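Local coordinates for flagellar motor switch protein FliG (Thermotoga maritima, PDB 3AJC) that probably forms part of the switch complex at the base of the flagellar basal body, which responds to chemotaxis proteins and sets the direction of flagellar rotation, at residues I125-K137 and Q201-E213. Residues are numbered along the deposited sequence; the frame is centred on the assembly and turned at random.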
ATOM      1  N   ILE A 125       2.354   5.105  -7.611  1.00 41.92           N
ATOM      2  CA  ILE A 125       1.622   3.911  -7.183  1.00 39.65           C
ATOM      3  C   ILE A 125       2.547   2.721  -6.936  1.00 38.51           C
ATOM      4  O   ILE A 125       2.440   2.032  -5.925  1.00 36.00           O
ATOM      5  CB  ILE A 125       0.534   3.530  -8.232  1.00 39.11           C
ATOM      6  CG1 ILE A 125      -0.474   4.683  -8.353  1.00 37.74           C
ATOM      7  CG2 ILE A 125      -0.176   2.235  -7.821  1.00 34.53           C
ATOM      8  CD1 ILE A 125      -1.579   4.485  -9.374  1.00 32.82           C
ATOM      9  N   ARG A 126       3.459   2.491  -7.866  1.00 39.38           N
ATOM     10  CA  ARG A 126       4.388   1.393  -7.744  1.00 42.14           C
ATOM     11  C   ARG A 126       5.165   1.502  -6.435  1.00 43.19           C
ATOM     12  O   ARG A 126       5.201   0.550  -5.646  1.00 42.06           O
ATOM     13  CB  ARG A 126       5.341   1.400  -8.931  1.00 45.61           C
ATOM     14  CG  ARG A 126       6.177   0.145  -9.061  1.00 50.10           C
ATOM     15  CD  ARG A 126       7.192   0.276 -10.177  1.00 54.44           C
ATOM     16  NE  ARG A 126       7.444   1.670 -10.534  1.00 61.03           N
ATOM     17  CZ  ARG A 126       6.721   2.359 -11.415  1.00 63.37           C
ATOM     18  NH1 ARG A 126       5.695   1.783 -12.032  1.00 64.55           N
ATOM     19  NH2 ARG A 126       7.024   3.624 -11.683  1.00 64.33           N
ATOM     20  N   ARG A 127       5.777   2.661  -6.198  1.00 42.44           N
ATOM     21  CA  ARG A 127       6.540   2.855  -4.971  1.00 43.77           C
ATOM     22  C   ARG A 127       5.669   2.722  -3.723  1.00 42.51           C
ATOM     23  O   ARG A 127       6.147   2.304  -2.675  1.00 41.80           O
ATOM     24  CB  ARG A 127       7.267   4.209  -4.991  1.00 45.79           C
ATOM     25  CG  ARG A 127       8.495   4.202  -5.915  1.00 49.09           C
ATOM     26  CD  ARG A 127       9.322   5.493  -5.851  1.00 51.92           C
ATOM     27  NE  ARG A 127       8.597   6.657  -6.366  1.00 53.92           N
ATOM     28  CZ  ARG A 127       7.856   7.476  -5.624  1.00 54.01           C
ATOM     29  NH1 ARG A 127       7.738   7.275  -4.319  1.00 55.15           N
ATOM     30  NH2 ARG A 127       7.220   8.491  -6.190  1.00 54.02           N
ATOM     31  N   ARG A 128       4.390   3.064  -3.833  1.00 40.47           N
ATOM     32  CA  ARG A 128       3.494   2.938  -2.690  1.00 39.67           C
ATOM     33  C   ARG A 128       3.035   1.492  -2.483  1.00 36.89           C
ATOM     34  O   ARG A 128       2.433   1.172  -1.460  1.00 35.34           O
ATOM     35  CB  ARG A 128       2.269   3.837  -2.865  1.00 42.59           C
ATOM     36  CG  ARG A 128       2.504   5.275  -2.474  1.00 50.19           C
ATOM     37  CD  ARG A 128       2.905   5.361  -1.013  1.00 53.02           C
ATOM     38  NE  ARG A 128       2.957   6.740  -0.544  1.00 58.69           N
ATOM     39  CZ  ARG A 128       1.908   7.554  -0.500  1.00 60.30           C
ATOM     40  NH1 ARG A 128       0.718   7.130  -0.900  1.00 63.78           N
ATOM     41  NH2 ARG A 128       2.048   8.795  -0.054  1.00 63.26           N
ATOM     42  N   MET A 129       3.324   0.631  -3.455  1.00 34.51           N
ATOM     43  CA  MET A 129       2.934  -0.784  -3.391  1.00 35.28           C
ATOM     44  C   MET A 129       3.878  -1.660  -2.558  1.00 33.74           C
ATOM     45  O   MET A 129       3.578  -2.818  -2.275  1.00 33.71           O
ATOM     46  CB  MET A 129       2.838  -1.364  -4.809  1.00 31.34           C
ATOM     47  CG  MET A 129       1.549  -1.008  -5.543  1.00 32.72           C
ATOM     48  SD  MET A 129       1.577  -1.560  -7.260  1.00 32.72           S
ATOM     49  CE  MET A 129       1.359  -3.372  -7.054  1.00 31.99           C
ATOM     50  N   PHE A 130       5.017  -1.094  -2.179  1.00 33.68           N
ATOM     51  CA  PHE A 130       6.029  -1.801  -1.399  1.00 30.48           C
ATOM     52  C   PHE A 130       5.446  -2.363  -0.101  1.00 28.78           C
ATOM     53  O   PHE A 130       4.853  -1.626   0.688  1.00 29.47           O
ATOM     54  CB  PHE A 130       7.174  -0.829  -1.068  1.00 32.93           C
ATOM     55  CG  PHE A 130       8.444  -1.509  -0.633  1.00 33.66           C
ATOM     56  CD1 PHE A 130       9.390  -1.902  -1.573  1.00 31.41           C
ATOM     57  CD2 PHE A 130       8.677  -1.788   0.707  1.00 32.14           C
ATOM     58  CE1 PHE A 130      10.544  -2.571  -1.191  1.00 32.38           C
ATOM     59  CE2 PHE A 130       9.836  -2.463   1.108  1.00 34.43           C
ATOM     60  CZ  PHE A 130      10.772  -2.852   0.155  1.00 32.84           C
ATOM     61  N   VAL A 131       5.579  -3.668   0.107  1.00 26.71           N
ATOM     62  CA  VAL A 131       5.103  -4.278   1.348  1.00 28.15           C
ATOM     63  C   VAL A 131       6.329  -4.757   2.118  1.00 28.22           C
ATOM     64  O   VAL A 131       7.427  -4.821   1.570  1.00 29.13           O
ATOM     65  CB  VAL A 131       4.150  -5.485   1.112  1.00 28.81           C
ATOM     66  CG1 VAL A 131       2.860  -4.998   0.463  1.00 28.06           C
ATOM     67  CG2 VAL A 131       4.839  -6.561   0.278  1.00 27.05           C
ATOM     68  N   PHE A 132       6.142  -5.104   3.382  1.00 28.09           N
ATOM     69  CA  PHE A 132       7.270  -5.525   4.197  1.00 29.70           C
ATOM     70  C   PHE A 132       8.103  -6.651   3.601  1.00 28.12           C
ATOM     71  O   PHE A 132       9.323  -6.590   3.658  1.00 26.49           O
ATOM     72  CB  PHE A 132       6.809  -5.910   5.604  1.00 28.98           C
ATOM     73  CG  PHE A 132       7.921  -5.942   6.609  1.00 30.69           C
ATOM     74  CD1 PHE A 132       8.604  -4.772   6.948  1.00 29.52           C
ATOM     75  CD2 PHE A 132       8.298  -7.139   7.212  1.00 30.35           C
ATOM     76  CE1 PHE A 132       9.656  -4.798   7.886  1.00 30.62           C
ATOM     77  CE2 PHE A 132       9.339  -7.178   8.141  1.00 31.57           C
ATOM     78  CZ  PHE A 132      10.023  -6.008   8.479  1.00 31.48           C
ATOM     79  N   GLU A 133       7.460  -7.669   3.029  1.00 28.32           N
ATOM     80  CA  GLU A 133       8.200  -8.780   2.436  1.00 28.65           C
ATOM     81  C   GLU A 133       9.000  -8.328   1.219  1.00 28.33           C
ATOM     82  O   GLU A 133       9.934  -9.011   0.815  1.00 28.24           O
ATOM     83  CB  GLU A 133       7.264  -9.930   2.031  1.00 31.60           C
ATOM     84  CG  GLU A 133       6.677 -10.752   3.179  1.00 33.26           C
ATOM     85  CD  GLU A 133       7.728 -11.469   4.028  1.00 34.36           C
ATOM     86  OE1 GLU A 133       8.694 -12.025   3.466  1.00 35.67           O
ATOM     87  OE2 GLU A 133       7.574 -11.496   5.270  1.00 37.97           O
ATOM     88  N   ASP A 134       8.647  -7.184   0.634  1.00 28.91           N
ATOM     89  CA  ASP A 134       9.393  -6.689  -0.522  1.00 32.50           C
ATOM     90  C   ASP A 134      10.860  -6.403  -0.165  1.00 33.96           C
ATOM     91  O   ASP A 134      11.709  -6.268  -1.052  1.00 35.44           O
ATOM     92  CB  ASP A 134       8.731  -5.433  -1.110  1.00 32.74           C
ATOM     93  CG  ASP A 134       7.465  -5.757  -1.925  1.00 35.16           C
ATOM     94  OD1 ASP A 134       7.467  -6.754  -2.675  1.00 31.41           O
ATOM     95  OD2 ASP A 134       6.475  -5.006  -1.827  1.00 33.74           O
ATOM     96  N   ILE A 135      11.159  -6.317   1.133  1.00 33.81           N
ATOM     97  CA  ILE A 135      12.522  -6.074   1.589  1.00 32.16           C
ATOM     98  C   ILE A 135      13.450  -7.178   1.073  1.00 32.22           C
ATOM     99  O   ILE A 135      14.660  -6.991   0.987  1.00 30.29           O
ATOM    100  CB  ILE A 135      12.588  -6.002   3.137  1.00 30.95           C
ATOM    101  CG1 ILE A 135      11.925  -4.710   3.613  1.00 28.57           C
ATOM    102  CG2 ILE A 135      14.050  -6.041   3.618  1.00 29.32           C
ATOM    103  CD1 ILE A 135      11.732  -4.609   5.119  1.00 26.00           C
ATOM    104  N   LEU A 136      12.876  -8.328   0.727  1.00 36.41           N
ATOM    105  CA  LEU A 136      13.660  -9.439   0.185  1.00 37.75           C
ATOM    106  C   LEU A 136      14.158  -9.071  -1.219  1.00 39.18           C
ATOM    107  O   LEU A 136      15.110  -9.663  -1.727  1.00 40.50           O
ATOM    108  CB  LEU A 136      12.813 -10.710   0.107  1.00 38.25           C
ATOM    109  CG  LEU A 136      12.429 -11.399   1.419  1.00 39.03           C
ATOM    110  CD1 LEU A 136      11.449 -12.536   1.131  1.00 37.68           C
ATOM    111  CD2 LEU A 136      13.679 -11.927   2.116  1.00 37.98           C
ATOM    112  N   LYS A 137      13.514  -8.085  -1.837  1.00 39.44           N
ATOM    113  CA  LYS A 137      13.900  -7.634  -3.167  1.00 41.43           C
ATOM    114  C   LYS A 137      15.134  -6.737  -3.110  1.00 41.86           C
ATOM    115  O   LYS A 137      15.820  -6.564  -4.116  1.00 43.38           O
ATOM    116  CB  LYS A 137      12.762  -6.836  -3.818  1.00 44.05           C
ATOM    117  CG  LYS A 137      12.070  -7.523  -4.989  1.00 49.86           C
ATOM    118  CD  LYS A 137      11.167  -8.659  -4.528  1.00 52.65           C
ATOM    119  CE  LYS A 137      10.862  -9.618  -5.687  1.00 58.07           C
ATOM    120  NZ  LYS A 137      12.074  -9.846  -6.550  1.00 59.75           N
ATOM    121  N   GLN A 201       6.005  -2.280  11.024  1.00 26.41           N
ATOM    122  CA  GLN A 201       6.354  -2.587   9.637  1.00 27.32           C
ATOM    123  C   GLN A 201       6.078  -1.366   8.751  1.00 29.05           C
ATOM    124  O   GLN A 201       6.880  -1.014   7.875  1.00 28.87           O
ATOM    125  CB  GLN A 201       5.568  -3.817   9.138  1.00 26.62           C
ATOM    126  CG  GLN A 201       5.956  -5.129   9.840  1.00 28.67           C
ATOM    127  CD  GLN A 201       5.326  -6.388   9.234  1.00 31.33           C
ATOM    128  OE1 GLN A 201       4.349  -6.324   8.480  1.00 35.78           O
ATOM    129  NE2 GLN A 201       5.878  -7.545   9.587  1.00 31.34           N
ATOM    130  N   GLN A 202       4.954  -0.704   8.989  1.00 30.67           N
ATOM    131  CA  GLN A 202       4.611   0.483   8.212  1.00 33.63           C
ATOM    132  C   GLN A 202       5.701   1.554   8.371  1.00 33.70           C
ATOM    133  O   GLN A 202       6.067   2.240   7.413  1.00 32.23           O
ATOM    134  CB  GLN A 202       3.281   1.054   8.697  1.00 37.21           C
ATOM    135  CG  GLN A 202       2.880   2.294   7.956  1.00 42.48           C
ATOM    136  CD  GLN A 202       2.248   1.975   6.616  1.00 47.80           C
ATOM    137  OE1 GLN A 202       2.704   1.085   5.885  1.00 46.32           O
ATOM    138  NE2 GLN A 202       1.183   2.703   6.282  1.00 52.00           N
ATOM    139  N   LYS A 203       6.199   1.694   9.598  1.00 31.65           N
ATOM    140  CA  LYS A 203       7.244   2.661   9.923  1.00 32.24           C
ATOM    141  C   LYS A 203       8.523   2.381   9.140  1.00 30.31           C
ATOM    142  O   LYS A 203       9.184   3.297   8.653  1.00 28.50           O
ATOM    143  CB  LYS A 203       7.550   2.589  11.417  1.00 38.14           C
ATOM    144  CG  LYS A 203       7.298   3.863  12.186  1.00 44.53           C
ATOM    145  CD  LYS A 203       6.970   3.538  13.635  1.00 49.30           C
ATOM    146  CE  LYS A 203       6.895   4.789  14.490  1.00 52.56           C
ATOM    147  NZ  LYS A 203       6.405   4.471  15.866  1.00 55.08           N
ATOM    148  N   ILE A 204       8.884   1.106   9.042  1.00 28.58           N
ATOM    149  CA  ILE A 204      10.084   0.724   8.318  1.00 27.93           C
ATOM    150  C   ILE A 204       9.877   0.976   6.827  1.00 28.48           C
ATOM    151  O   ILE A 204      10.784   1.436   6.132  1.00 28.22           O
ATOM    152  CB  ILE A 204      10.417  -0.757   8.547  1.00 25.18           C
ATOM    153  CG1 ILE A 204      10.725  -0.988  10.038  1.00 24.64           C
ATOM    154  CG2 ILE A 204      11.577  -1.173   7.641  1.00 20.54           C
ATOM    155  CD1 ILE A 204      11.225  -2.414  10.386  1.00 22.84           C
ATOM    156  N   ILE A 205       8.673   0.679   6.347  1.00 30.73           N
ATOM    157  CA  ILE A 205       8.334   0.884   4.948  1.00 30.96           C
ATOM    158  C   ILE A 205       8.445   2.360   4.598  1.00 32.22           C
ATOM    159  O   ILE A 205       8.940   2.713   3.531  1.00 32.65           O
ATOM    160  CB  ILE A 205       6.901   0.398   4.647  1.00 32.32           C
ATOM    161  CG1 ILE A 205       6.862  -1.133   4.685  1.00 31.03           C
ATOM    162  CG2 ILE A 205       6.439   0.923   3.279  1.00 34.07           C
ATOM    163  CD1 ILE A 205       5.481  -1.720   4.556  1.00 32.49           C
ATOM    164  N   ASN A 206       7.975   3.223   5.495  1.00 33.40           N
ATOM    165  CA  ASN A 206       8.058   4.658   5.255  1.00 34.32           C
ATOM    166  C   ASN A 206       9.524   5.077   5.146  1.00 33.33           C
ATOM    167  O   ASN A 206       9.875   5.914   4.316  1.00 32.16           O
ATOM    168  CB  ASN A 206       7.349   5.436   6.370  1.00 34.22           C
ATOM    169  CG  ASN A 206       5.850   5.201   6.374  1.00 35.69           C
ATOM    170  OD1 ASN A 206       5.251   4.952   5.335  1.00 35.49           O
ATOM    171  ND2 ASN A 206       5.236   5.288   7.549  1.00 39.07           N
ATOM    172  N   ILE A 207      10.376   4.481   5.977  1.00 33.91           N
ATOM    173  CA  ILE A 207      11.807   4.774   5.940  1.00 35.84           C
ATOM    174  C   ILE A 207      12.341   4.428   4.546  1.00 36.76           C
ATOM    175  O   ILE A 207      13.103   5.182   3.954  1.00 37.97           O
ATOM    176  CB  ILE A 207      12.587   3.942   7.002  1.00 35.53           C
ATOM    177  CG1 ILE A 207      12.260   4.448   8.409  1.00 35.79           C
ATOM    178  CG2 ILE A 207      14.087   4.005   6.731  1.00 31.14           C
ATOM    179  CD1 ILE A 207      12.947   3.659   9.500  1.00 36.35           C
ATOM    180  N   ILE A 208      11.928   3.277   4.030  1.00 38.63           N
ATOM    181  CA  ILE A 208      12.349   2.822   2.709  1.00 39.53           C
ATOM    182  C   ILE A 208      11.837   3.763   1.612  1.00 42.04           C
ATOM    183  O   ILE A 208      12.582   4.154   0.709  1.00 38.92           O
ATOM    184  CB  ILE A 208      11.841   1.382   2.462  1.00 37.23           C
ATOM    185  CG1 ILE A 208      12.594   0.420   3.395  1.00 36.69           C
ATOM    186  CG2 ILE A 208      12.013   0.987   0.989  1.00 33.77           C
ATOM    187  CD1 ILE A 208      12.005  -0.987   3.467  1.00 33.05           C
ATOM    188  N   ARG A 209      10.566   4.135   1.698  1.00 45.10           N
ATOM    189  CA  ARG A 209       9.986   5.031   0.707  1.00 50.14           C
ATOM    190  C   ARG A 209      10.735   6.368   0.673  1.00 52.47           C
ATOM    191  O   ARG A 209      10.910   6.963  -0.393  1.00 52.58           O
ATOM    192  CB  ARG A 209       8.505   5.254   1.012  1.00 51.10           C
ATOM    193  CG  ARG A 209       7.695   5.728  -0.178  1.00 56.34           C
ATOM    194  CD  ARG A 209       6.214   5.607   0.105  1.00 59.86           C
ATOM    195  NE  ARG A 209       5.763   6.559   1.115  1.00 62.68           N
ATOM    196  CZ  ARG A 209       4.906   6.264   2.089  1.00 64.59           C
ATOM    197  NH1 ARG A 209       4.408   5.035   2.192  1.00 63.93           N
ATOM    198  NH2 ARG A 209       4.539   7.200   2.954  1.00 64.86           N
ATOM    199  N   ARG A 210      11.185   6.828   1.840  1.00 54.69           N
ATOM    200  CA  ARG A 210      11.922   8.086   1.936  1.00 58.12           C
ATOM    201  C   ARG A 210      13.361   7.959   1.444  1.00 59.09           C
ATOM    202  O   ARG A 210      13.897   8.882   0.829  1.00 58.75           O
ATOM    203  CB  ARG A 210      11.932   8.594   3.380  1.00 60.15           C
ATOM    204  CG  ARG A 210      12.833   9.800   3.596  1.00 63.58           C
ATOM    205  CD  ARG A 210      12.729  10.330   5.021  1.00 67.91           C
ATOM    206  NE  ARG A 210      13.107   9.328   6.015  1.00 71.33           N
ATOM    207  CZ  ARG A 210      14.342   8.868   6.188  1.00 72.56           C
ATOM    208  NH1 ARG A 210      15.338   9.320   5.434  1.00 72.78           N
ATOM    209  NH2 ARG A 210      14.581   7.953   7.121  1.00 73.98           N
ATOM    210  N   LEU A 211      13.990   6.820   1.719  1.00 60.65           N
ATOM    211  CA  LEU A 211      15.366   6.601   1.288  1.00 62.13           C
ATOM    212  C   LEU A 211      15.487   6.383  -0.213  1.00 64.23           C
ATOM    213  O   LEU A 211      16.582   6.443  -0.764  1.00 63.73           O
ATOM    214  CB  LEU A 211      15.987   5.420   2.033  1.00 59.79           C
ATOM    215  CG  LEU A 211      16.455   5.717   3.456  1.00 59.63           C
ATOM    216  CD1 LEU A 211      17.092   4.474   4.047  1.00 58.20           C
ATOM    217  CD2 LEU A 211      17.458   6.868   3.442  1.00 59.39           C
ATOM    218  N   GLU A 212      14.366   6.127  -0.878  1.00 67.23           N
ATOM    219  CA  GLU A 212      14.408   5.930  -2.317  1.00 72.16           C
ATOM    220  C   GLU A 212      14.050   7.236  -3.011  1.00 74.51           C
ATOM    221  O   GLU A 212      14.449   7.475  -4.152  1.00 75.36           O
ATOM    222  CB  GLU A 212      13.463   4.808  -2.743  1.00 72.79           C
ATOM    223  CG  GLU A 212      12.009   5.040  -2.440  1.00 76.03           C
ATOM    224  CD  GLU A 212      11.161   3.870  -2.880  1.00 77.94           C
ATOM    225  OE1 GLU A 212      11.301   3.461  -4.051  1.00 79.87           O
ATOM    226  OE2 GLU A 212      10.362   3.357  -2.068  1.00 78.68           O
ATOM    227  N   GLU A 213      13.289   8.078  -2.315  1.00 76.73           N
ATOM    228  CA  GLU A 213      12.916   9.385  -2.843  1.00 77.74           C
ATOM    229  C   GLU A 213      14.227  10.153  -2.879  1.00 77.78           C
ATOM    230  O   GLU A 213      14.428  11.049  -3.698  1.00 78.25           O
ATOM    231  CB  GLU A 213      11.928  10.074  -1.904  1.00 79.40           C
ATOM    232  CG  GLU A 213      10.521   9.509  -1.965  1.00 81.56           C
ATOM    233  CD  GLU A 213       9.653  10.221  -2.984  1.00 83.18           C
ATOM    234  OE1 GLU A 213       8.502   9.781  -3.192  1.00 84.14           O
ATOM    235  OE2 GLU A 213      10.118  11.225  -3.569  1.00 83.82           O
TER
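Phe132 lies with one ring face against Gln201: CG of Gln201 sits over the ring centre, 3.9 Å from the centroid in a CH-pi contact, and the amide beyond it stacks with its plane only 14° from the ring. Phe132 CG stands anti to the backbone N (chi1 -162°), which lays the ring against helix 194-213. At the ring edge, Phe132 CE1 meets Ile204 CD1 at 3.8 Å, while Ile205 CD1 packs on Phe132 N (3.6 Å). One turn beyond Ile204, Ile208 sends CG2 over one face of Phe130, and its CD1 touches both Phe130 CE2 (3.5 Å) and Ile135 CG1 (3.7 Å). Within the all-helical C-terminal domain of FliG, this seam packs the C-terminal part of helix 119-128, the following turn and the 3-10 segment 132-136 along the last long helix. At its far end, Arg127 NH1 makes a 2.9 Å salt bridge to OE1 of the poorly ordered Glu213; Arg128 NE lies over the Arg209 guanidinium, a like-charge approach probably eased by Asp93, which pairs with Arg128. Replacing Phe132 with an alanine would probably open a gap beside Ile204 and leave the Gln201 amide without its stacking surface. That amide is positioned by Ala158 O and Gly161 O, both bonded to NE2. Behind Phe130, Asp134 CB covers the opposite face.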